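Local coordinates for N-acetylmuramoyl-L-alanine amidase domain-containing protein SAOUHSC_02979 (Staphylococcus aureus, PDB 5T1Q), which probably cleaves amide bonds of the bacterial cell wall as a secreted hydrolase, this chain carrying its glucosaminidase-family and CHAP domains, at residues A19-A33 / D244-Y256. Numbering follows the deposited sequence.
Sequences AQSFNNDVNQKDTRA and DSMPYPHGQCTWY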
loop_
_atom_site.group_PDB
_atom_site.type_symbol
_atom_site.label_atom_id
_atom_site.label_comp_id
_atom_site.label_asym_id
_atom_site.label_seq_id
_atom_site.Cartn_x
_atom_site.Cartn_y
_atom_site.Cartn_z
ATOM N N ALA A 19 13.598 -2.476 -1.815
ATOM C CA ALA A 19 14.065 -2.498 -3.195
ATOM C C ALA A 19 13.199 -1.577 -4.072
ATOM O O ALA A 19 11.982 -1.584 -3.964
ATOM C CB ALA A 19 14.039 -3.922 -3.738
ATOM N N GLN A 20 13.851 -0.789 -4.920
ATOM C CA GLN A 20 13.175 0.113 -5.865
ATOM C C GLN A 20 13.083 -0.475 -7.277
ATOM O O GLN A 20 12.432 0.110 -8.159
ATOM C CB GLN A 20 13.946 1.433 -5.972
ATOM C CG GLN A 20 13.997 2.256 -4.688
ATOM C CD GLN A 20 14.584 3.631 -4.914
ATOM O OE1 GLN A 20 15.109 3.935 -5.990
ATOM N NE2 GLN A 20 14.491 4.478 -3.897
ATOM N N SER A 21 13.783 -1.579 -7.511
ATOM C CA SER A 21 13.772 -2.221 -8.827
ATOM C C SER A 21 13.964 -3.715 -8.680
ATOM O O SER A 21 14.426 -4.178 -7.648
ATOM C CB SER A 21 14.878 -1.642 -9.727
ATOM O OG SER A 21 16.163 -1.855 -9.178
ATOM N N PHE A 22 13.583 -4.463 -9.712
ATOM C CA PHE A 22 13.761 -5.912 -9.699
ATOM C C PHE A 22 15.067 -6.247 -10.370
ATOM O O PHE A 22 15.555 -5.502 -11.205
ATOM C CB PHE A 22 12.651 -6.638 -10.452
ATOM C CG PHE A 22 11.290 -6.456 -9.855
ATOM C CD1 PHE A 22 10.984 -7.003 -8.624
ATOM C CD2 PHE A 22 10.293 -5.791 -10.557
ATOM C CE1 PHE A 22 9.725 -6.860 -8.085
ATOM C CE2 PHE A 22 9.032 -5.656 -10.021
ATOM C CZ PHE A 22 8.748 -6.187 -8.783
ATOM N N ASN A 23 15.622 -7.386 -10.002
ATOM C CA ASN A 23 16.830 -7.894 -10.628
ATOM C C ASN A 23 16.703 -9.423 -10.647
ATOM O O ASN A 23 15.600 -9.955 -10.477
ATOM C CB ASN A 23 18.076 -7.376 -9.884
ATOM C CG ASN A 23 18.022 -7.640 -8.386
ATOM O OD1 ASN A 23 17.702 -8.745 -7.941
ATOM N ND2 ASN A 23 18.334 -6.619 -7.601
ATOM N N ASN A 24 17.803 -10.129 -10.873
ATOM C CA ASN A 24 17.763 -11.598 -10.866
ATOM C C ASN A 24 17.493 -12.188 -9.460
ATOM O O ASN A 24 16.988 -13.306 -9.356
ATOM C CB ASN A 24 19.047 -12.174 -11.474
ATOM C CG ASN A 24 19.208 -11.818 -12.953
ATOM O OD1 ASN A 24 18.256 -11.396 -13.615
ATOM N ND2 ASN A 24 20.416 -11.990 -13.473
ATOM N N ASP A 25 17.784 -11.428 -8.398
ATOM C CA ASP A 25 17.570 -11.884 -7.008
ATOM C C ASP A 25 16.191 -11.504 -6.453
ATOM O O ASP A 25 15.484 -12.351 -5.911
ATOM C CB ASP A 25 18.668 -11.322 -6.090
ATOM C CG ASP A 25 20.074 -11.821 -6.466
ATOM O OD1 ASP A 25 20.193 -12.859 -7.159
ATOM O OD2 ASP A 25 21.067 -11.179 -6.047
ATOM N N VAL A 26 15.837 -10.222 -6.570
ATOM C CA VAL A 26 14.552 -9.675 -6.102
ATOM C C VAL A 26 13.593 -9.594 -7.298
ATOM O O VAL A 26 13.836 -8.846 -8.243
ATOM C CB VAL A 26 14.745 -8.274 -5.482
ATOM C CG1 VAL A 26 13.418 -7.704 -4.992
ATOM C CG2 VAL A 26 15.758 -8.335 -4.346
ATOM N N ASN A 27 12.506 -10.359 -7.242
ATOM C CA ASN A 27 11.568 -10.454 -8.363
ATOM C C ASN A 27 10.106 -10.368 -7.946
ATOM O O ASN A 27 9.785 -10.252 -6.772
ATOM C CB ASN A 27 11.856 -11.743 -9.172
ATOM C CG ASN A 27 11.973 -12.991 -8.298
ATOM O OD1 ASN A 27 11.654 -12.984 -7.101
ATOM N ND2 ASN A 27 12.440 -14.082 -8.903
ATOM N N GLN A 28 9.222 -10.410 -8.933
ATOM C CA GLN A 28 7.785 -10.323 -8.695
ATOM C C GLN A 28 7.204 -11.442 -7.840
ATOM O O GLN A 28 6.233 -11.211 -7.125
ATOM C CB GLN A 28 7.031 -10.282 -10.020
ATOM C CG GLN A 28 7.385 -9.079 -10.867
ATOM C CD GLN A 28 6.543 -8.978 -12.114
ATOM O OE1 GLN A 28 5.614 -9.771 -12.325
ATOM N NE2 GLN A 28 6.864 -8.006 -12.960
ATOM N N LYS A 29 7.797 -12.633 -7.896
ATOM C CA LYS A 29 7.276 -13.764 -7.133
ATOM C C LYS A 29 7.516 -13.653 -5.630
ATOM O O LYS A 29 6.895 -14.386 -4.874
ATOM C CB LYS A 29 7.836 -15.110 -7.631
ATOM C CG LYS A 29 9.276 -15.397 -7.221
ATOM C CD LYS A 29 9.679 -16.845 -7.482
ATOM C CE LYS A 29 11.063 -17.131 -6.905
ATOM N NZ LYS A 29 11.438 -18.572 -6.995
ATOM N N ASP A 30 8.441 -12.789 -5.199
ATOM C CA ASP A 30 8.717 -12.630 -3.758
ATOM C C ASP A 30 8.587 -11.186 -3.254
ATOM O O ASP A 30 9.185 -10.817 -2.245
ATOM C CB ASP A 30 10.082 -13.233 -3.381
ATOM C CG ASP A 30 11.263 -12.487 -3.997
ATOM O OD1 ASP A 30 11.104 -11.326 -4.447
ATOM O OD2 ASP A 30 12.366 -13.080 -4.014
ATOM N N THR A 31 7.798 -10.382 -3.955
ATOM C CA THR A 31 7.563 -9.014 -3.534
ATOM C C THR A 31 6.070 -8.814 -3.373
ATOM O O THR A 31 5.284 -9.130 -4.269
ATOM C CB THR A 31 8.178 -7.977 -4.499
ATOM O OG1 THR A 31 7.636 -8.146 -5.816
ATOM C CG2 THR A 31 9.697 -8.130 -4.531
ATOM N N ARG A 32 5.690 -8.324 -2.203
ATOM C CA ARG A 32 4.294 -8.084 -1.888
ATOM C C ARG A 32 3.758 -6.805 -2.509
ATOM O O ARG A 32 4.502 -5.954 -2.999
ATOM C CB ARG A 32 4.095 -7.963 -0.372
ATOM C CG ARG A 32 4.388 -9.216 0.439
ATOM C CD ARG A 32 4.026 -9.011 1.913
ATOM N NE ARG A 32 2.590 -8.784 2.114
ATOM C CZ ARG A 32 2.009 -8.478 3.281
ATOM N NH1 ARG A 32 0.693 -8.303 3.330
ATOM N NH2 ARG A 32 2.729 -8.346 4.395
ATOM N N ALA A 33 2.439 -6.709 -2.490
ATOM C CA ALA A 33 1.731 -5.526 -2.882
ATOM C C ALA A 33 0.707 -5.316 -1.769
ATOM O O ALA A 33 0.068 -6.271 -1.322
ATOM C CB ALA A 33 1.055 -5.710 -4.228
ATOM N N ASP A 244 -1.659 -3.362 -15.397
ATOM C CA ASP A 244 -1.721 -4.639 -14.714
ATOM C C ASP A 244 -0.274 -5.079 -14.471
ATOM O O ASP A 244 0.037 -5.646 -13.420
ATOM C CB ASP A 244 -2.449 -5.666 -15.579
ATOM C CG ASP A 244 -3.827 -5.186 -16.025
ATOM O OD1 ASP A 244 -4.423 -4.321 -15.341
ATOM O OD2 ASP A 244 -4.312 -5.679 -17.067
ATOM N N SER A 245 0.597 -4.804 -15.453
ATOM C CA SER A 245 2.029 -5.140 -15.370
ATOM C C SER A 245 2.708 -4.472 -14.159
ATOM O O SER A 245 2.205 -3.471 -13.620
ATOM C CB SER A 245 2.759 -4.736 -16.658
ATOM O OG SER A 245 2.758 -3.322 -16.830
HETATM N N MSE A 246 3.854 -5.024 -13.766
HETATM C CA MSE A 246 4.598 -4.556 -12.600
HETATM C C MSE A 246 6.069 -4.449 -12.898
HETATM O O MSE A 246 6.841 -5.314 -12.505
HETATM C CB MSE A 246 4.365 -5.610 -11.525
HETATM C CG MSE A 246 4.759 -5.107 -10.143
HETATM SE SE MSE A 246 3.459 -3.775 -9.502
HETATM C CE MSE A 246 1.820 -4.488 -10.331
ATOM N N PRO A 247 6.481 -3.394 -13.593
ATOM C CA PRO A 247 7.905 -3.231 -13.937
ATOM C C PRO A 247 8.808 -2.841 -12.745
ATOM O O PRO A 247 10.000 -3.100 -12.791
ATOM C CB PRO A 247 7.881 -2.144 -15.022
ATOM C CG PRO A 247 6.682 -1.338 -14.706
ATOM C CD PRO A 247 5.680 -2.237 -14.033
ATOM N N TYR A 248 8.231 -2.243 -11.702
ATOM C CA TYR A 248 8.970 -1.861 -10.484
ATOM C C TYR A 248 8.188 -2.365 -9.247
ATOM O O TYR A 248 6.968 -2.508 -9.313
ATOM C CB TYR A 248 9.174 -0.327 -10.423
ATOM C CG TYR A 248 9.926 0.228 -11.622
ATOM C CD1 TYR A 248 11.314 0.174 -11.676
ATOM C CD2 TYR A 248 9.245 0.759 -12.725
ATOM C CE1 TYR A 248 12.010 0.640 -12.776
ATOM C CE2 TYR A 248 9.940 1.240 -13.841
ATOM C CZ TYR A 248 11.314 1.176 -13.853
ATOM O OH TYR A 248 12.020 1.630 -14.932
ATOM N N PRO A 249 8.885 -2.653 -8.123
ATOM C CA PRO A 249 8.197 -3.141 -6.913
ATOM C C PRO A 249 7.053 -2.225 -6.488
ATOM O O PRO A 249 7.238 -1.022 -6.332
ATOM C CB PRO A 249 9.302 -3.144 -5.862
ATOM C CG PRO A 249 10.553 -3.343 -6.639
ATOM C CD PRO A 249 10.350 -2.612 -7.927
ATOM N N HIS A 250 5.881 -2.814 -6.325
ATOM C CA HIS A 250 4.677 -2.089 -5.985
ATOM C C HIS A 250 4.819 -1.041 -4.877
ATOM O O HIS A 250 5.381 -1.309 -3.813
ATOM C CB HIS A 250 3.589 -3.081 -5.595
ATOM C CG HIS A 250 2.235 -2.468 -5.513
ATOM N ND1 HIS A 250 1.713 -1.968 -4.340
ATOM C CD2 HIS A 250 1.303 -2.252 -6.468
ATOM C CE1 HIS A 250 0.516 -1.468 -4.578
ATOM N NE2 HIS A 250 0.239 -1.636 -5.858
ATOM N N GLY A 251 4.289 0.151 -5.154
ATOM C CA GLY A 251 4.304 1.245 -4.183
ATOM C C GLY A 251 5.573 2.067 -4.051
ATOM O O GLY A 251 5.519 3.170 -3.533
ATOM N N GLN A 252 6.714 1.561 -4.508
ATOM C CA GLN A 252 7.974 2.329 -4.377
ATOM C C GLN A 252 7.973 3.565 -5.285
ATOM O O GLN A 252 7.091 3.707 -6.140
ATOM C CB GLN A 252 9.172 1.424 -4.634
ATOM C CG GLN A 252 9.234 0.278 -3.636
ATOM C CD GLN A 252 9.359 0.770 -2.199
ATOM O OE1 GLN A 252 10.174 1.637 -1.899
ATOM N NE2 GLN A 252 8.541 0.229 -1.314
ATOM N N CYS A 253 8.937 4.460 -5.093
ATOM C CA CYS A 253 8.948 5.728 -5.837
ATOM C C CYS A 253 8.984 5.521 -7.340
ATOM O O CYS A 253 8.369 6.258 -8.077
ATOM C CB CYS A 253 10.091 6.634 -5.400
ATOM S SG CYS A 253 11.756 5.964 -5.617
ATOM N N THR A 254 9.716 4.496 -7.756
ATOM C CA THR A 254 9.869 4.116 -9.151
ATOM C C THR A 254 8.531 3.653 -9.715
ATOM O O THR A 254 8.083 4.134 -10.749
ATOM C CB THR A 254 10.898 2.980 -9.261
ATOM O OG1 THR A 254 10.611 2.015 -8.257
ATOM C CG2 THR A 254 12.292 3.487 -9.005
ATOM N N TRP A 255 7.886 2.732 -9.012
ATOM C CA TRP A 255 6.560 2.253 -9.413
ATOM C C TRP A 255 5.547 3.399 -9.508
ATOM O O TRP A 255 4.719 3.435 -10.409
ATOM C CB TRP A 255 6.052 1.199 -8.407
ATOM C CG TRP A 255 4.643 0.750 -8.650
ATOM C CD1 TRP A 255 4.236 -0.326 -9.377
ATOM C CD2 TRP A 255 3.451 1.381 -8.164
ATOM N NE1 TRP A 255 2.860 -0.409 -9.368
ATOM C CE2 TRP A 255 2.359 0.629 -8.631
ATOM C CE3 TRP A 255 3.207 2.504 -7.379
ATOM C CZ2 TRP A 255 1.034 0.971 -8.344
ATOM C CZ3 TRP A 255 1.880 2.844 -7.090
ATOM C CH2 TRP A 255 0.819 2.078 -7.570
ATOM N N TYR A 256 5.602 4.326 -8.569
ATOM C CA TYR A 256 4.625 5.415 -8.558
ATOM C C TYR A 256 4.760 6.286 -9.800
ATOM O O TYR A 256 3.758 6.591 -10.445
ATOM C CB TYR A 256 4.702 6.264 -7.261
ATOM C CG TYR A 256 3.806 7.466 -7.348
ATOM C CD1 TYR A 256 2.438 7.363 -7.067
ATOM C CD2 TYR A 256 4.308 8.709 -7.769
ATOM C CE1 TYR A 256 1.609 8.458 -7.182
ATOM C CE2 TYR A 256 3.475 9.807 -7.909
ATOM C CZ TYR A 256 2.133 9.679 -7.610
ATOM O OH TYR A 256 1.312 10.760 -7.735
HETATM O O HOH W 1 12.567 -3.070 -11.893
#
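With chi1 at 46°, Thr254 sets its OG1 between its own backbone N and carbonyl carbon, and from there the hydroxyl donates a 2.6 Å hydrogen bond to Gln20 O, in the carbonyl plane and on a lone pair. Gln20, its CG beside the backbone N (chi1 -64°), lays the flat of its amide against Cys253 SG, which sits over that face, 3.6 Å from NE2, while OE1 is held by the backbone N of Ala275. The Phe22 ring comes up against the turn before helix 253-262: Pro249 CD sits over one face in a CH-pi contact, 4.0 Å from the ring centroid, and Gln28 CG lies over the opposite face, toward its rim. At the ring edge, Phe22 CE2 lies 3.3 Å from Met246 O, and a water joins Phe22 N to Pro247 O. Farther along, Ala33 CB rests over the imidazole face of His250, 3.7 Å from CG. Cys253 touches His314 and, with Glu331, has a geometry consistent with the Cys-His-Glu triad of CHAP domains. Loop 19-33 thus packs against the turn leading into helix 253-262 and against its first residues, and the Gln20 amide probably limits approach to the thiol from its side.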